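Local coordinates for ferripyochelin binding protein (Salmonella enterica subsp. enterica serovar Typhimurium, PDB 3R3R) that binds zinc on a left-handed beta-helix of the gamma-class carbonic anhydrase family, though its reaction and its link to ferripyochelin remain uncertain, at residues R21-T26 and D177-D182; I42-V47 and I63-V68; N53-G58 and L69-K74; E122-I127 and A159-L164. One frame throughout, in Å; residues are numbered along the deposited sequence.

How the contacts relate
All four contacts belong to one left-handed beta-helix and the C-terminal helix 158-182 that runs along it. Contacts 1 and 4 fix the two ends of that helix to the same sheet, with centres about 26 Å apart. Contacts 2, 3 and 4 fall between the two segments of contact 1 in the sequence. Contact 2 joins two successive coils at a corner. It touches contact 1, where M23 and Y178 meet W43. It also touches contact 3, where the V47 strand pairs with L69. The segments of contacts 2 and 3 alternate along the chain. Contact 3 carries the zinc ligand H70 and lies about 24 Å from both contact 1 and contact 4 between centres.

Contact 1. Residues R21-T26 and D177-D182; sequences RVMIDT and DYLSQD
L179 and Y178 of the helix meet M23, in the edge strand 23-24 of the beta-helix, and R21 and V22 just before it. The two methyl groups of L179 divide the work. CD1 of L179 rests on the backbone carbonyl of R21, 3.6 Å from R21 O. CD2 of L179 packs against the side chain of M23, 4.0 Å from M23 CB. M23 then reaches on to Y178. M23 SD lies 3.9 Å from Y178 CB and 5.3 Å from the centroid of the Y178 ring. This is a Met-aromatic contact, with the sulfur 49° off the ring normal. M23 gets there because CG is anti to the backbone N (chi1 180°) and the chain stays extended through chi2. It bends only at chi3, which brings CE against the W43 indole.

The strand 23-24 is the first of a sheet that forms one side of the left-handed beta-helix, and helix 158-182 lies along that side. No hydrogen bond joins the two segments. The contact is apolar and close to the surface.

Outer groups hold both partners. M23 pairs through its backbone with V40 and I42, and W43 meets both M23 and the Y178 ring. R21 O accepts a hydrogen bond from K175 of the same helix, while the R21 guanidinium turns away to a salt bridge with D39.

Contact 2. Residues I42-V47 and I63-V68; sequences IWPLVV and IQDGSV
I42 starts the contact beside I63. The two side chains point the same way in parallel register, and I42 CD1 lies 3.6 Å from I63 CG1. W43 follows with a backbone bond from W43 N to I63 O, 3.0 Å long and 168° at the hydrogen. I63 O also sits at the edge of the indole, in its plane, 3.3 Å from W43 CD1. P44 lies alongside D65, with P44 CD 3.3 Å from D65 OD1, and P44 O accepts from G66 N. D65 OD2 is held by H94. At L45 the carbonyl takes a water that also donates to S67 O. V46 crosses I63 at about a right angle, V46 CG1 being 3.9 Å from I63 CG2. V46 CG2 is turned to Q64 O, 3.2 Å away, a tight fit at the type II turn Q64-S67. V47 N closes the ladder on S67 O at 3.1 Å. This is how adjacent coils of a left-handed beta-helix stack at a corner. The W43 ring lies under helix 158-182, edge-to-face with Y171 and against W174. I63 and S67 rest on strand 91-92 of the next coil.

Contact 3. Residues N53-G58 and L69-K74; sequences NYVAIG and LHVTHK. With ZN (zinc ion), chain B.
N53 stands at a corner of the chain and comes nearest V71, with 5.8 Å between their CA atoms; the touching parts, 53-57 and 69-74, run 142° apart end to end, and no backbone hydrogen bond joins them. N53 makes the polar link. N53 ND2 donates to T72 O at 3.0 Å, at 172° at the hydrogen, and the oxygen lies in the N53 amide plane. The other end of the amide turns back, so that N53 OD1 accepts from Y54 N on a lone pair. These two bonds fix the rotation of the amide. A further bond from N53 ND2 to H80 O adds to its hold.

The K74 side chain crosses that of N53 at about a right angle, with K74 CE 3.6 Å from N53 OD1. V71 fills the angle between the segments. V71 CG2 sits between its own backbone N and carbonyl carbon and presses on N53 CB, 3.6 Å away. V71 CG1 faces the strand, 3.9 Å from V55 CG2.

These residues belong to neighbouring sides of the left-handed beta-helix, and their apolar side chains meet inside it. I57 and L69 reach toward each other tip to tip, I57 CD1 to L69 CD2. I48 packs on both, and L84 on L69. H70 leaves the strand the other way. Its CG is anti to the backbone N (chi1 -165°), and H70 ND1 binds zinc at 2.1 Å. H99 and three waters complete the site; in gamma-class relatives a third histidine comes from a neighbouring subunit. D51 accepts from H70 NE2 and probably helps to position the ring. T72 OG1 is hydrogen-bonded to D117 OD2.

Contact 4. Residues E122-I127 and A159-L164; sequences EDDVMI and AERSGL
L164 of the helix packs on the backbone of D124 and V125. L164 CD1 touches D124 CA at 3.7 Å, and L164 CD2 goes to V125 O, 3.8 Å away. M126 has two conformers. In the one described, M126 crosses L164 obliquely, with M126 CE 4.1 Å from L164 CD2. The M126 and E160 side chains cross at about a right angle, and M126 CE meets E160 CB at 3.8 Å. In this conformer the M126 chain is extended as far as SD (chi1 -176°, CG opposite the backbone N) and then bends at chi3, which brings CE onto the helix.

D124 and R161 cross at a slant beside this apolar patch. Their carboxylate and guanidinium planes are 56° apart, and D124 OD2 to R161 NH1 is a long salt bridge of 3.8 Å. Two waters fill in the pairing. One donates to D124 OD1 and to R161 O. The other lies in the guanidinium plane, accepts from R161 NH1 and donates weakly to D124 OD2.

Strand 125-127 and helix 159-164 run at 88° to each other, 9.1 Å between axes, so the helix runs across the strands, along the stack of coils. No direct hydrogen bond joins the segments. D124 has its stronger partner in R106, and E160 in R154. L164 and D124 supply about half of the buried surface, and the charged pair is long and water-bridged.

Contact 1. Residues R21-T26 and D177-D182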
loop_
_atom_site.group_PDB
_atom_site.type_symbol
_atom_site.label_atom_id
_atom_site.label_comp_id
_atom_site.label_asym_id
_atom_site.label_seq_id
_atom_site.Cartn_x
_atom_site.Cartn_y
_atom_site.Cartn_z
ATOM N N ARG A 21 0.449 1.412 17.414
ATOM C CA ARG A 21 -0.083 2.687 16.940
ATOM C C ARG A 21 -0.608 2.565 15.507
ATOM O O ARG A 21 -0.455 3.477 14.693
ATOM C CB ARG A 21 0.972 3.786 17.044
ATOM C CG ARG A 21 1.563 3.946 18.467
ATOM C CD ARG A 21 2.669 4.989 18.469
ATOM N NE ARG A 21 3.754 4.577 17.593
ATOM C CZ ARG A 21 4.725 3.742 17.948
ATOM N NH1 ARG A 21 4.776 3.248 19.185
ATOM N NH2 ARG A 21 5.655 3.420 17.061
ATOM N N VAL A 22 -1.221 1.427 15.192
ATOM C CA VAL A 22 -1.797 1.221 13.867
ATOM C C VAL A 22 -3.238 1.710 13.861
ATOM O O VAL A 22 -4.006 1.379 14.773
ATOM C CB VAL A 22 -1.729 -0.266 13.459
ATOM C CG1 VAL A 22 -2.442 -0.509 12.123
ATOM C CG2 VAL A 22 -0.286 -0.698 13.345
ATOM N N MET A 23 -3.604 2.506 12.857
ATOM C CA MET A 23 -5.004 2.854 12.665
ATOM C C MET A 23 -5.598 1.986 11.558
ATOM O O MET A 23 -5.047 1.925 10.463
ATOM C CB MET A 23 -5.157 4.318 12.246
ATOM C CG MET A 23 -6.609 4.724 12.034
ATOM S SD MET A 23 -6.767 6.408 11.379
ATOM C CE MET A 23 -6.085 6.200 9.735
ATOM N N ILE A 24 -6.704 1.309 11.848
ATOM C CA ILE A 24 -7.473 0.649 10.801
ATOM C C ILE A 24 -8.893 1.165 10.881
ATOM O O ILE A 24 -9.616 0.887 11.839
ATOM C CB ILE A 24 -7.467 -0.883 10.904
ATOM C CG1 ILE A 24 -6.030 -1.411 10.995
ATOM C CG2 ILE A 24 -8.179 -1.487 9.698
ATOM C CD1 ILE A 24 -5.827 -2.495 12.061
ATOM N N ASP A 25 -9.302 1.943 9.891
ATOM C CA ASP A 25 -10.618 2.554 9.970
ATOM C C ASP A 25 -11.689 1.489 10.140
ATOM O O ASP A 25 -11.631 0.427 9.520
ATOM C CB ASP A 25 -10.944 3.345 8.712
ATOM C CG ASP A 25 -12.086 4.303 8.953
ATOM O OD1 ASP A 25 -11.810 5.354 9.572
ATOM O OD2 ASP A 25 -13.250 3.990 8.608
ATOM N N THR A 26 -12.703 1.785 10.929
ATOM C CA THR A 26 -13.775 0.835 11.166
ATOM C C THR A 26 -14.514 0.470 9.884
ATOM O O THR A 26 -15.159 -0.544 9.829
ATOM C CB THR A 26 -14.799 1.356 12.187
ATOM O OG1 THR A 26 -15.361 2.583 11.722
ATOM C CG2 THR A 26 -14.133 1.581 13.527
ATOM N N ASP A 177 -3.695 11.869 15.175
ATOM C CA ASP A 177 -4.820 12.734 15.535
ATOM C C ASP A 177 -6.081 11.901 15.707
ATOM O O ASP A 177 -6.796 12.042 16.697
ATOM C CB ASP A 177 -5.065 13.807 14.471
ATOM C CG ASP A 177 -3.962 14.859 14.412
ATOM O OD1 ASP A 177 -3.208 15.049 15.398
ATOM O OD2 ASP A 177 -3.861 15.526 13.364
ATOM N N TYR A 178 -6.366 11.027 14.749
ATOM C CA TYR A 178 -7.539 10.174 14.875
ATOM C C TYR A 178 -7.440 9.177 16.033
ATOM O O TYR A 178 -8.408 8.970 16.754
ATOM C CB TYR A 178 -7.825 9.466 13.555
ATOM C CG TYR A 178 -8.335 10.409 12.500
ATOM C CD1 TYR A 178 -9.672 10.800 12.483
ATOM C CD2 TYR A 178 -7.481 10.919 11.525
ATOM C CE1 TYR A 178 -10.154 11.657 11.511
ATOM C CE2 TYR A 178 -7.953 11.790 10.546
ATOM C CZ TYR A 178 -9.298 12.135 10.534
ATOM O OH TYR A 178 -9.804 12.989 9.587
ATOM N N LEU A 179 -6.272 8.581 16.226
ATOM C CA LEU A 179 -6.101 7.661 17.333
ATOM C C LEU A 179 -6.277 8.364 18.673
ATOM O O LEU A 179 -6.769 7.761 19.628
ATOM C CB LEU A 179 -4.734 6.997 17.270
ATOM C CG LEU A 179 -4.553 6.029 16.108
ATOM C CD1 LEU A 179 -3.137 5.462 16.122
ATOM C CD2 LEU A 179 -5.595 4.912 16.157
ATOM N N SER A 180 -5.864 9.628 18.753
ATOM C CA SER A 180 -5.990 10.377 20.000
ATOM C C SER A 180 -7.462 10.626 20.301
ATOM O O SER A 180 -7.859 10.690 21.463
ATOM C CB SER A 180 -5.220 11.701 19.946
ATOM O OG SER A 180 -5.888 12.645 19.130
ATOM N N GLN A 181 -8.274 10.751 19.254
ATOM C CA GLN A 181 -9.712 10.914 19.436
ATOM C C GLN A 181 -10.323 9.649 20.037
ATOM O O GLN A 181 -11.230 9.729 20.863
ATOM C CB GLN A 181 -10.394 11.309 18.120
ATOM C CG GLN A 181 -10.065 12.749 17.752
ATOM C CD GLN A 181 -10.438 13.170 16.341
ATOM O OE1 GLN A 181 -11.180 12.485 15.617
ATOM N NE2 GLN A 181 -9.905 14.321 15.937
ATOM N N ASP A 182 -9.806 8.488 19.638
ATOM C CA ASP A 182 -10.274 7.212 20.181
ATOM C C ASP A 182 -9.962 7.082 21.672
ATOM O O ASP A 182 -10.786 6.591 22.443
ATOM C CB ASP A 182 -9.650 6.028 19.426
ATOM C CG ASP A 182 -10.138 5.917 17.997
ATOM O OD1 ASP A 182 -11.262 6.384 17.704
ATOM O OD2 ASP A 182 -9.391 5.356 17.167
#

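Contact 2. Residues I42-V47 and I63-V68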
loop_
_atom_site.group_PDB
_atom_site.type_symbol
_atom_site.label_atom_id
_atom_site.label_comp_id
_atom_site.label_asym_id
_atom_site.label_seq_id
_atom_site.Cartn_x
_atom_site.Cartn_y
_atom_site.Cartn_z
ATOM N N ILE A 42 -4.531 2.837 7.895
ATOM C CA ILE A 42 -5.456 2.346 6.870
ATOM C C ILE A 42 -6.710 3.214 6.973
ATOM O O ILE A 42 -7.424 3.199 7.982
ATOM C CB ILE A 42 -5.821 0.863 7.089
ATOM C CG1 ILE A 42 -4.573 -0.009 7.299
ATOM C CG2 ILE A 42 -6.742 0.367 5.964
ATOM C CD1 ILE A 42 -3.562 0.071 6.199
ATOM N N TRP A 43 -6.932 4.007 5.932
ATOM C CA TRP A 43 -7.941 5.054 5.917
ATOM C C TRP A 43 -9.321 4.480 5.514
ATOM O O TRP A 43 -9.434 3.280 5.264
ATOM C CB TRP A 43 -7.401 6.199 5.024
ATOM C CG TRP A 43 -6.235 6.830 5.732
ATOM C CD1 TRP A 43 -4.934 6.382 5.777
ATOM C CD2 TRP A 43 -6.299 7.952 6.617
ATOM N NE1 TRP A 43 -4.182 7.189 6.612
ATOM C CE2 TRP A 43 -5.003 8.155 7.141
ATOM C CE3 TRP A 43 -7.333 8.818 7.006
ATOM C CZ2 TRP A 43 -4.715 9.192 8.034
ATOM C CZ3 TRP A 43 -7.044 9.840 7.893
ATOM C CH2 TRP A 43 -5.747 10.014 8.400
ATOM N N PRO A 44 -10.378 5.318 5.487
ATOM C CA PRO A 44 -11.714 4.753 5.242
ATOM C C PRO A 44 -11.915 4.041 3.902
ATOM O O PRO A 44 -11.327 4.394 2.867
ATOM C CB PRO A 44 -12.637 5.977 5.329
ATOM C CG PRO A 44 -11.903 6.911 6.309
ATOM C CD PRO A 44 -10.443 6.719 5.950
ATOM N N LEU A 45 -12.800 3.050 3.943
ATOM C CA LEU A 45 -13.258 2.311 2.767
ATOM C C LEU A 45 -12.093 1.754 1.953
ATOM O O LEU A 45 -12.061 1.864 0.725
ATOM C CB LEU A 45 -14.216 3.159 1.907
ATOM C CG LEU A 45 -15.494 3.616 2.639
ATOM C CD1 LEU A 45 -16.439 4.335 1.687
ATOM C CD2 LEU A 45 -16.231 2.458 3.328
ATOM N N VAL A 46 -11.147 1.134 2.649
ATOM C CA VAL A 46 -10.055 0.398 2.019
ATOM C C VAL A 46 -10.317 -1.093 2.164
ATOM O O VAL A 46 -10.804 -1.535 3.203
ATOM C CB VAL A 46 -8.720 0.761 2.718
ATOM C CG1 VAL A 46 -7.597 -0.169 2.313
ATOM C CG2 VAL A 46 -8.328 2.190 2.401
ATOM N N VAL A 47 -9.960 -1.871 1.148
ATOM C CA VAL A 47 -9.921 -3.331 1.273
ATOM C C VAL A 47 -8.489 -3.818 1.139
ATOM O O VAL A 47 -7.805 -3.458 0.176
ATOM C CB VAL A 47 -10.735 -4.038 0.170
ATOM C CG1 VAL A 47 -10.750 -5.553 0.412
ATOM C CG2 VAL A 47 -12.164 -3.494 0.106
ATOM N N ILE A 63 -2.186 3.887 3.705
ATOM C CA ILE A 63 -2.994 3.365 2.625
ATOM C C ILE A 63 -4.285 4.178 2.610
ATOM O O ILE A 63 -5.147 4.021 3.481
ATOM C CB ILE A 63 -3.329 1.854 2.809
ATOM C CG1 ILE A 63 -2.065 1.004 3.063
ATOM C CG2 ILE A 63 -4.101 1.349 1.590
ATOM C CD1 ILE A 63 -1.036 1.058 1.962
ATOM N N GLN A 64 -4.404 5.060 1.625
ATOM C CA GLN A 64 -5.458 6.061 1.644
ATOM C C GLN A 64 -6.812 5.565 1.139
ATOM O O GLN A 64 -6.949 4.470 0.549
ATOM C CB GLN A 64 -5.009 7.319 0.906
ATOM C CG GLN A 64 -3.875 8.026 1.602
ATOM C CD GLN A 64 -3.366 9.198 0.772
ATOM O OE1 GLN A 64 -4.085 9.709 -0.105
ATOM N NE2 GLN A 64 -2.159 9.647 1.053
ATOM N N ASP A 65 -7.802 6.414 1.389
ATOM C CA ASP A 65 -9.212 6.079 1.294
ATOM C C ASP A 65 -9.556 5.496 -0.058
ATOM O O ASP A 65 -9.147 6.023 -1.106
ATOM C CB ASP A 65 -10.075 7.345 1.461
ATOM C CG ASP A 65 -9.458 8.404 2.394
ATOM O OD1 ASP A 65 -10.121 8.800 3.392
ATOM O OD2 ASP A 65 -8.341 8.890 2.103
ATOM N N GLY A 66 -10.356 4.434 -0.049
ATOM C CA GLY A 66 -10.851 3.859 -1.292
ATOM C C GLY A 66 -9.887 2.964 -2.042
ATOM O O GLY A 66 -10.212 2.502 -3.124
ATOM N N SER A 67 -8.715 2.696 -1.487
ATOM C CA SER A 67 -7.767 1.800 -2.134
ATOM C C SER A 67 -8.191 0.336 -2.023
ATOM O O SER A 67 -8.914 -0.051 -1.097
ATOM C CB SER A 67 -6.367 1.989 -1.530
ATOM O OG SER A 67 -5.844 3.270 -1.853
ATOM N N VAL A 68 -7.720 -0.480 -2.963
ATOM C CA VAL A 68 -7.892 -1.926 -2.894
ATOM C C VAL A 68 -6.542 -2.573 -3.124
ATOM O O VAL A 68 -5.859 -2.243 -4.107
ATOM C CB VAL A 68 -8.929 -2.456 -3.921
ATOM C CG1 VAL A 68 -8.948 -3.998 -3.920
ATOM C CG2 VAL A 68 -10.327 -1.901 -3.606
HETATM O O HOH W 1 -11.959 0.044 -1.319
#

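Contact 3. Residues N53-G58 and L69-K74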
loop_
_atom_site.group_PDB
_atom_site.type_symbol
_atom_site.label_atom_id
_atom_site.label_comp_id
_atom_site.label_asym_id
_atom_site.label_seq_id
_atom_site.Cartn_x
_atom_site.Cartn_y
_atom_site.Cartn_z
ATOM N N ASN A 53 -2.625 -14.987 -0.995
ATOM C CA ASN A 53 -1.213 -14.692 -0.779
ATOM C C ASN A 53 -1.125 -13.614 0.300
ATOM O O ASN A 53 -2.155 -13.057 0.691
ATOM C CB ASN A 53 -0.534 -14.267 -2.077
ATOM C CG ASN A 53 0.838 -14.865 -2.228
ATOM O OD1 ASN A 53 1.625 -14.903 -1.274
ATOM N ND2 ASN A 53 1.147 -15.329 -3.433
ATOM N N TYR A 54 0.076 -13.345 0.805
ATOM C CA TYR A 54 0.207 -12.392 1.902
ATOM C C TYR A 54 0.391 -10.963 1.417
ATOM O O TYR A 54 0.790 -10.706 0.263
ATOM C CB TYR A 54 1.348 -12.778 2.853
ATOM C CG TYR A 54 2.743 -12.551 2.327
ATOM C CD1 TYR A 54 3.391 -11.349 2.552
ATOM C CD2 TYR A 54 3.424 -13.545 1.622
ATOM C CE1 TYR A 54 4.671 -11.124 2.097
ATOM C CE2 TYR A 54 4.728 -13.328 1.151
ATOM C CZ TYR A 54 5.337 -12.103 1.398
ATOM O OH TYR A 54 6.614 -11.839 0.958
ATOM N N VAL A 55 0.101 -10.036 2.333
ATOM C CA VAL A 55 0.330 -8.607 2.161
ATOM C C VAL A 55 1.173 -8.137 3.344
ATOM O O VAL A 55 0.803 -8.381 4.493
ATOM C CB VAL A 55 -1.004 -7.835 2.143
ATOM C CG1 VAL A 55 -0.732 -6.346 2.008
ATOM C CG2 VAL A 55 -1.901 -8.328 1.007
ATOM N N ALA A 56 2.318 -7.513 3.067
ATOM C CA ALA A 56 3.190 -6.989 4.128
ATOM C C ALA A 56 3.359 -5.501 3.910
ATOM O O ALA A 56 3.743 -5.080 2.813
ATOM C CB ALA A 56 4.556 -7.701 4.138
ATOM N N ILE A 57 3.038 -4.705 4.930
ATOM C CA ILE A 57 3.092 -3.252 4.826
ATOM C C ILE A 57 4.017 -2.709 5.908
ATOM O O ILE A 57 3.789 -2.936 7.090
ATOM C CB ILE A 57 1.688 -2.616 4.904
ATOM C CG1 ILE A 57 0.757 -3.251 3.858
ATOM C CG2 ILE A 57 1.795 -1.118 4.686
ATOM C CD1 ILE A 57 -0.647 -2.652 3.792
ATOM N N GLY A 58 5.066 -2.012 5.479
ATOM C CA GLY A 58 6.108 -1.542 6.374
ATOM C C GLY A 58 5.713 -0.333 7.207
ATOM O O GLY A 58 4.679 0.305 6.974
ATOM N N LEU A 69 -6.192 -3.500 -2.229
ATOM C CA LEU A 69 -4.918 -4.210 -2.254
ATOM C C LEU A 69 -5.211 -5.702 -2.328
ATOM O O LEU A 69 -5.906 -6.246 -1.454
ATOM C CB LEU A 69 -4.130 -3.904 -0.973
ATOM C CG LEU A 69 -3.330 -2.593 -0.922
ATOM C CD1 LEU A 69 -4.216 -1.353 -1.098
ATOM C CD2 LEU A 69 -2.566 -2.507 0.382
ATOM N N HIS A 70 -4.701 -6.358 -3.371
ATOM C CA HIS A 70 -4.866 -7.800 -3.502
ATOM C C HIS A 70 -3.597 -8.413 -4.118
ATOM O O HIS A 70 -2.580 -7.733 -4.280
ATOM C CB HIS A 70 -6.152 -8.131 -4.279
ATOM C CG HIS A 70 -6.588 -9.561 -4.154
ATOM N ND1 HIS A 70 -6.964 -10.333 -5.235
ATOM C CD2 HIS A 70 -6.691 -10.365 -3.066
ATOM C CE1 HIS A 70 -7.288 -11.544 -4.817
ATOM N NE2 HIS A 70 -7.133 -11.590 -3.506
ATOM N N VAL A 71 -3.671 -9.711 -4.404
ATOM C CA VAL A 71 -2.511 -10.558 -4.640
ATOM C C VAL A 71 -2.913 -11.687 -5.592
ATOM O O VAL A 71 -4.110 -11.959 -5.759
ATOM C CB VAL A 71 -2.032 -11.186 -3.310
ATOM C CG1 VAL A 71 -1.368 -10.132 -2.421
ATOM C CG2 VAL A 71 -3.189 -11.891 -2.565
ATOM N N THR A 72 -1.927 -12.343 -6.210
ATOM C CA THR A 72 -2.192 -13.480 -7.084
ATOM C C THR A 72 -1.854 -14.789 -6.372
ATOM O O THR A 72 -0.839 -14.907 -5.666
ATOM C CB THR A 72 -1.421 -13.333 -8.424
ATOM O OG1 THR A 72 -2.003 -12.243 -9.151
ATOM C CG2 THR A 72 -1.534 -14.585 -9.297
ATOM N N HIS A 73 -2.731 -15.767 -6.554
ATOM C CA HIS A 73 -2.618 -17.076 -5.923
ATOM C C HIS A 73 -1.429 -17.880 -6.424
ATOM O O HIS A 73 -0.832 -17.589 -7.476
ATOM C CB HIS A 73 -3.925 -17.850 -6.149
ATOM C CG HIS A 73 -4.069 -18.427 -7.526
ATOM N ND1 HIS A 73 -4.343 -17.651 -8.634
ATOM C CD2 HIS A 73 -4.005 -19.706 -7.967
ATOM C CE1 HIS A 73 -4.435 -18.428 -9.699
ATOM N NE2 HIS A 73 -4.218 -19.676 -9.324
ATOM N N LYS A 74 -1.124 -18.929 -5.668
ATOM C CA LYS A 74 0.001 -19.809 -5.942
ATOM C C LYS A 74 -0.494 -20.971 -6.782
ATOM O O LYS A 74 -1.525 -21.573 -6.470
ATOM C CB LYS A 74 0.570 -20.306 -4.616
ATOM C CG LYS A 74 1.106 -19.179 -3.762
ATOM C CD LYS A 74 1.267 -19.645 -2.318
ATOM C CE LYS A 74 1.723 -18.494 -1.425
ATOM N NZ LYS A 74 1.746 -18.857 0.016
HETATM ZN ZN ZN B . -7.030 -9.904 -7.312
HETATM O O HOH W 2 -5.997 -11.879 -7.874
HETATM O O HOH W 3 -8.266 -11.326 -7.945
HETATM O O HOH W 4 -6.984 -9.836 -9.628
#

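Contact 4. Residues E122-I127 and A159-L164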
loop_
_atom_site.group_PDB
_atom_site.type_symbol
_atom_site.label_atom_id
_atom_site.label_comp_id
_atom_site.label_asym_id
_atom_site.label_seq_id
_atom_site.Cartn_x
_atom_site.Cartn_y
_atom_site.Cartn_z
ATOM N N GLU A 122 11.261 0.851 -7.011
ATOM C CA GLU A 122 12.394 1.061 -6.123
ATOM C C GLU A 122 12.141 2.223 -5.141
ATOM O O GLU A 122 11.110 2.912 -5.214
ATOM C CB GLU A 122 13.650 1.277 -6.963
ATOM C CG GLU A 122 14.002 0.041 -7.811
ATOM C CD GLU A 122 15.257 0.226 -8.665
ATOM O OE1 GLU A 122 15.904 1.288 -8.557
ATOM O OE2 GLU A 122 15.592 -0.687 -9.453
ATOM N N ASP A 123 13.062 2.425 -4.200
ATOM C CA ASP A 123 12.900 3.471 -3.192
ATOM C C ASP A 123 12.890 4.853 -3.843
ATOM O O ASP A 123 13.470 5.043 -4.912
ATOM C CB ASP A 123 14.075 3.446 -2.196
ATOM C CG ASP A 123 14.243 2.115 -1.470
ATOM O OD1 ASP A 123 13.309 1.312 -1.341
ATOM O OD2 ASP A 123 15.349 1.899 -0.958
ATOM N N ASP A 124 12.285 5.834 -3.170
ATOM C CA ASP A 124 12.392 7.246 -3.577
ATOM C C ASP A 124 11.843 7.456 -4.992
ATOM O O ASP A 124 12.529 7.984 -5.876
ATOM C CB ASP A 124 13.834 7.744 -3.472
ATOM C CG ASP A 124 14.358 7.693 -2.051
ATOM O OD1 ASP A 124 13.694 8.252 -1.161
ATOM O OD2 ASP A 124 15.413 7.069 -1.814
ATOM N N VAL A 125 10.592 7.052 -5.199
ATOM C CA VAL A 125 9.945 7.170 -6.498
ATOM C C VAL A 125 8.610 7.867 -6.315
ATOM O O VAL A 125 7.921 7.661 -5.298
ATOM C CB VAL A 125 9.716 5.775 -7.131
ATOM C CG1 VAL A 125 8.761 5.831 -8.335
ATOM C CG2 VAL A 125 11.050 5.176 -7.552
ATOM N N MET A 126 8.252 8.712 -7.286
ATOM C CA MET A 126 6.908 9.277 -7.317
ATOM C C MET A 126 6.198 8.841 -8.570
ATOM O O MET A 126 6.769 8.874 -9.668
ATOM C CB MET A 126 6.958 10.800 -7.302
ATOM C CG MET A 126 5.611 11.497 -7.238
ATOM S SD MET A 126 5.896 13.285 -7.142
ATOM C CE MET A 126 7.369 13.326 -6.129
ATOM N N ILE A 127 4.945 8.435 -8.407
ATOM C CA ILE A 127 4.082 8.059 -9.531
ATOM C C ILE A 127 2.937 9.065 -9.582
ATOM O O ILE A 127 2.287 9.288 -8.592
ATOM C CB ILE A 127 3.546 6.632 -9.329
ATOM C CG1 ILE A 127 4.731 5.642 -9.278
ATOM C CG2 ILE A 127 2.519 6.254 -10.415
ATOM C CD1 ILE A 127 4.397 4.318 -8.729
ATOM N N ALA A 159 13.674 18.829 -3.715
ATOM C CA ALA A 159 12.478 19.142 -2.936
ATOM C C ALA A 159 11.448 18.010 -2.995
ATOM O O ALA A 159 10.805 17.688 -1.997
ATOM C CB ALA A 159 11.849 20.473 -3.408
ATOM N N GLU A 160 11.278 17.415 -4.169
ATOM C CA GLU A 160 10.350 16.292 -4.306
ATOM C C GLU A 160 10.830 15.077 -3.544
ATOM O O GLU A 160 10.037 14.376 -2.921
ATOM C CB GLU A 160 10.148 15.931 -5.768
ATOM C CG GLU A 160 9.330 16.978 -6.511
ATOM C CD GLU A 160 9.374 16.821 -8.015
ATOM O OE1 GLU A 160 10.350 16.236 -8.541
ATOM O OE2 GLU A 160 8.426 17.299 -8.675
ATOM N N ARG A 161 12.134 14.836 -3.588
ATOM C CA ARG A 161 12.702 13.725 -2.850
ATOM C C ARG A 161 12.398 13.898 -1.354
ATOM O O ARG A 161 11.880 12.994 -0.697
ATOM C CB ARG A 161 14.203 13.617 -3.148
ATOM C CG ARG A 161 14.941 12.544 -2.372
ATOM C CD ARG A 161 16.436 12.527 -2.718
ATOM N NE ARG A 161 16.694 12.226 -4.126
ATOM C CZ ARG A 161 16.869 10.993 -4.600
ATOM N NH1 ARG A 161 16.840 9.943 -3.779
ATOM N NH2 ARG A 161 17.077 10.809 -5.902
ATOM N N SER A 162 12.668 15.078 -0.813
ATOM C CA SER A 162 12.345 15.349 0.577
ATOM C C SER A 162 10.835 15.244 0.826
ATOM O O SER A 162 10.391 14.800 1.896
ATOM C CB SER A 162 12.851 16.734 0.968
ATOM O OG SER A 162 12.602 16.967 2.337
ATOM N N GLY A 163 10.045 15.660 -0.160
ATOM C CA GLY A 163 8.594 15.635 -0.045
ATOM C C GLY A 163 8.037 14.239 0.164
ATOM O O GLY A 163 6.964 14.094 0.750
ATOM N N LEU A 164 8.732 13.214 -0.323
ATOM C CA LEU A 164 8.286 11.841 -0.096
ATOM C C LEU A 164 8.273 11.530 1.401
ATOM O O LEU A 164 7.329 10.927 1.926
ATOM C CB LEU A 164 9.207 10.870 -0.816
ATOM C CG LEU A 164 9.219 11.045 -2.333
ATOM C CD1 LEU A 164 10.287 10.153 -2.908
ATOM C CD2 LEU A 164 7.873 10.704 -2.986
HETATM O O HOH W 5 12.814 10.479 0.149
HETATM O O HOH W 6 16.745 9.508 -0.805
#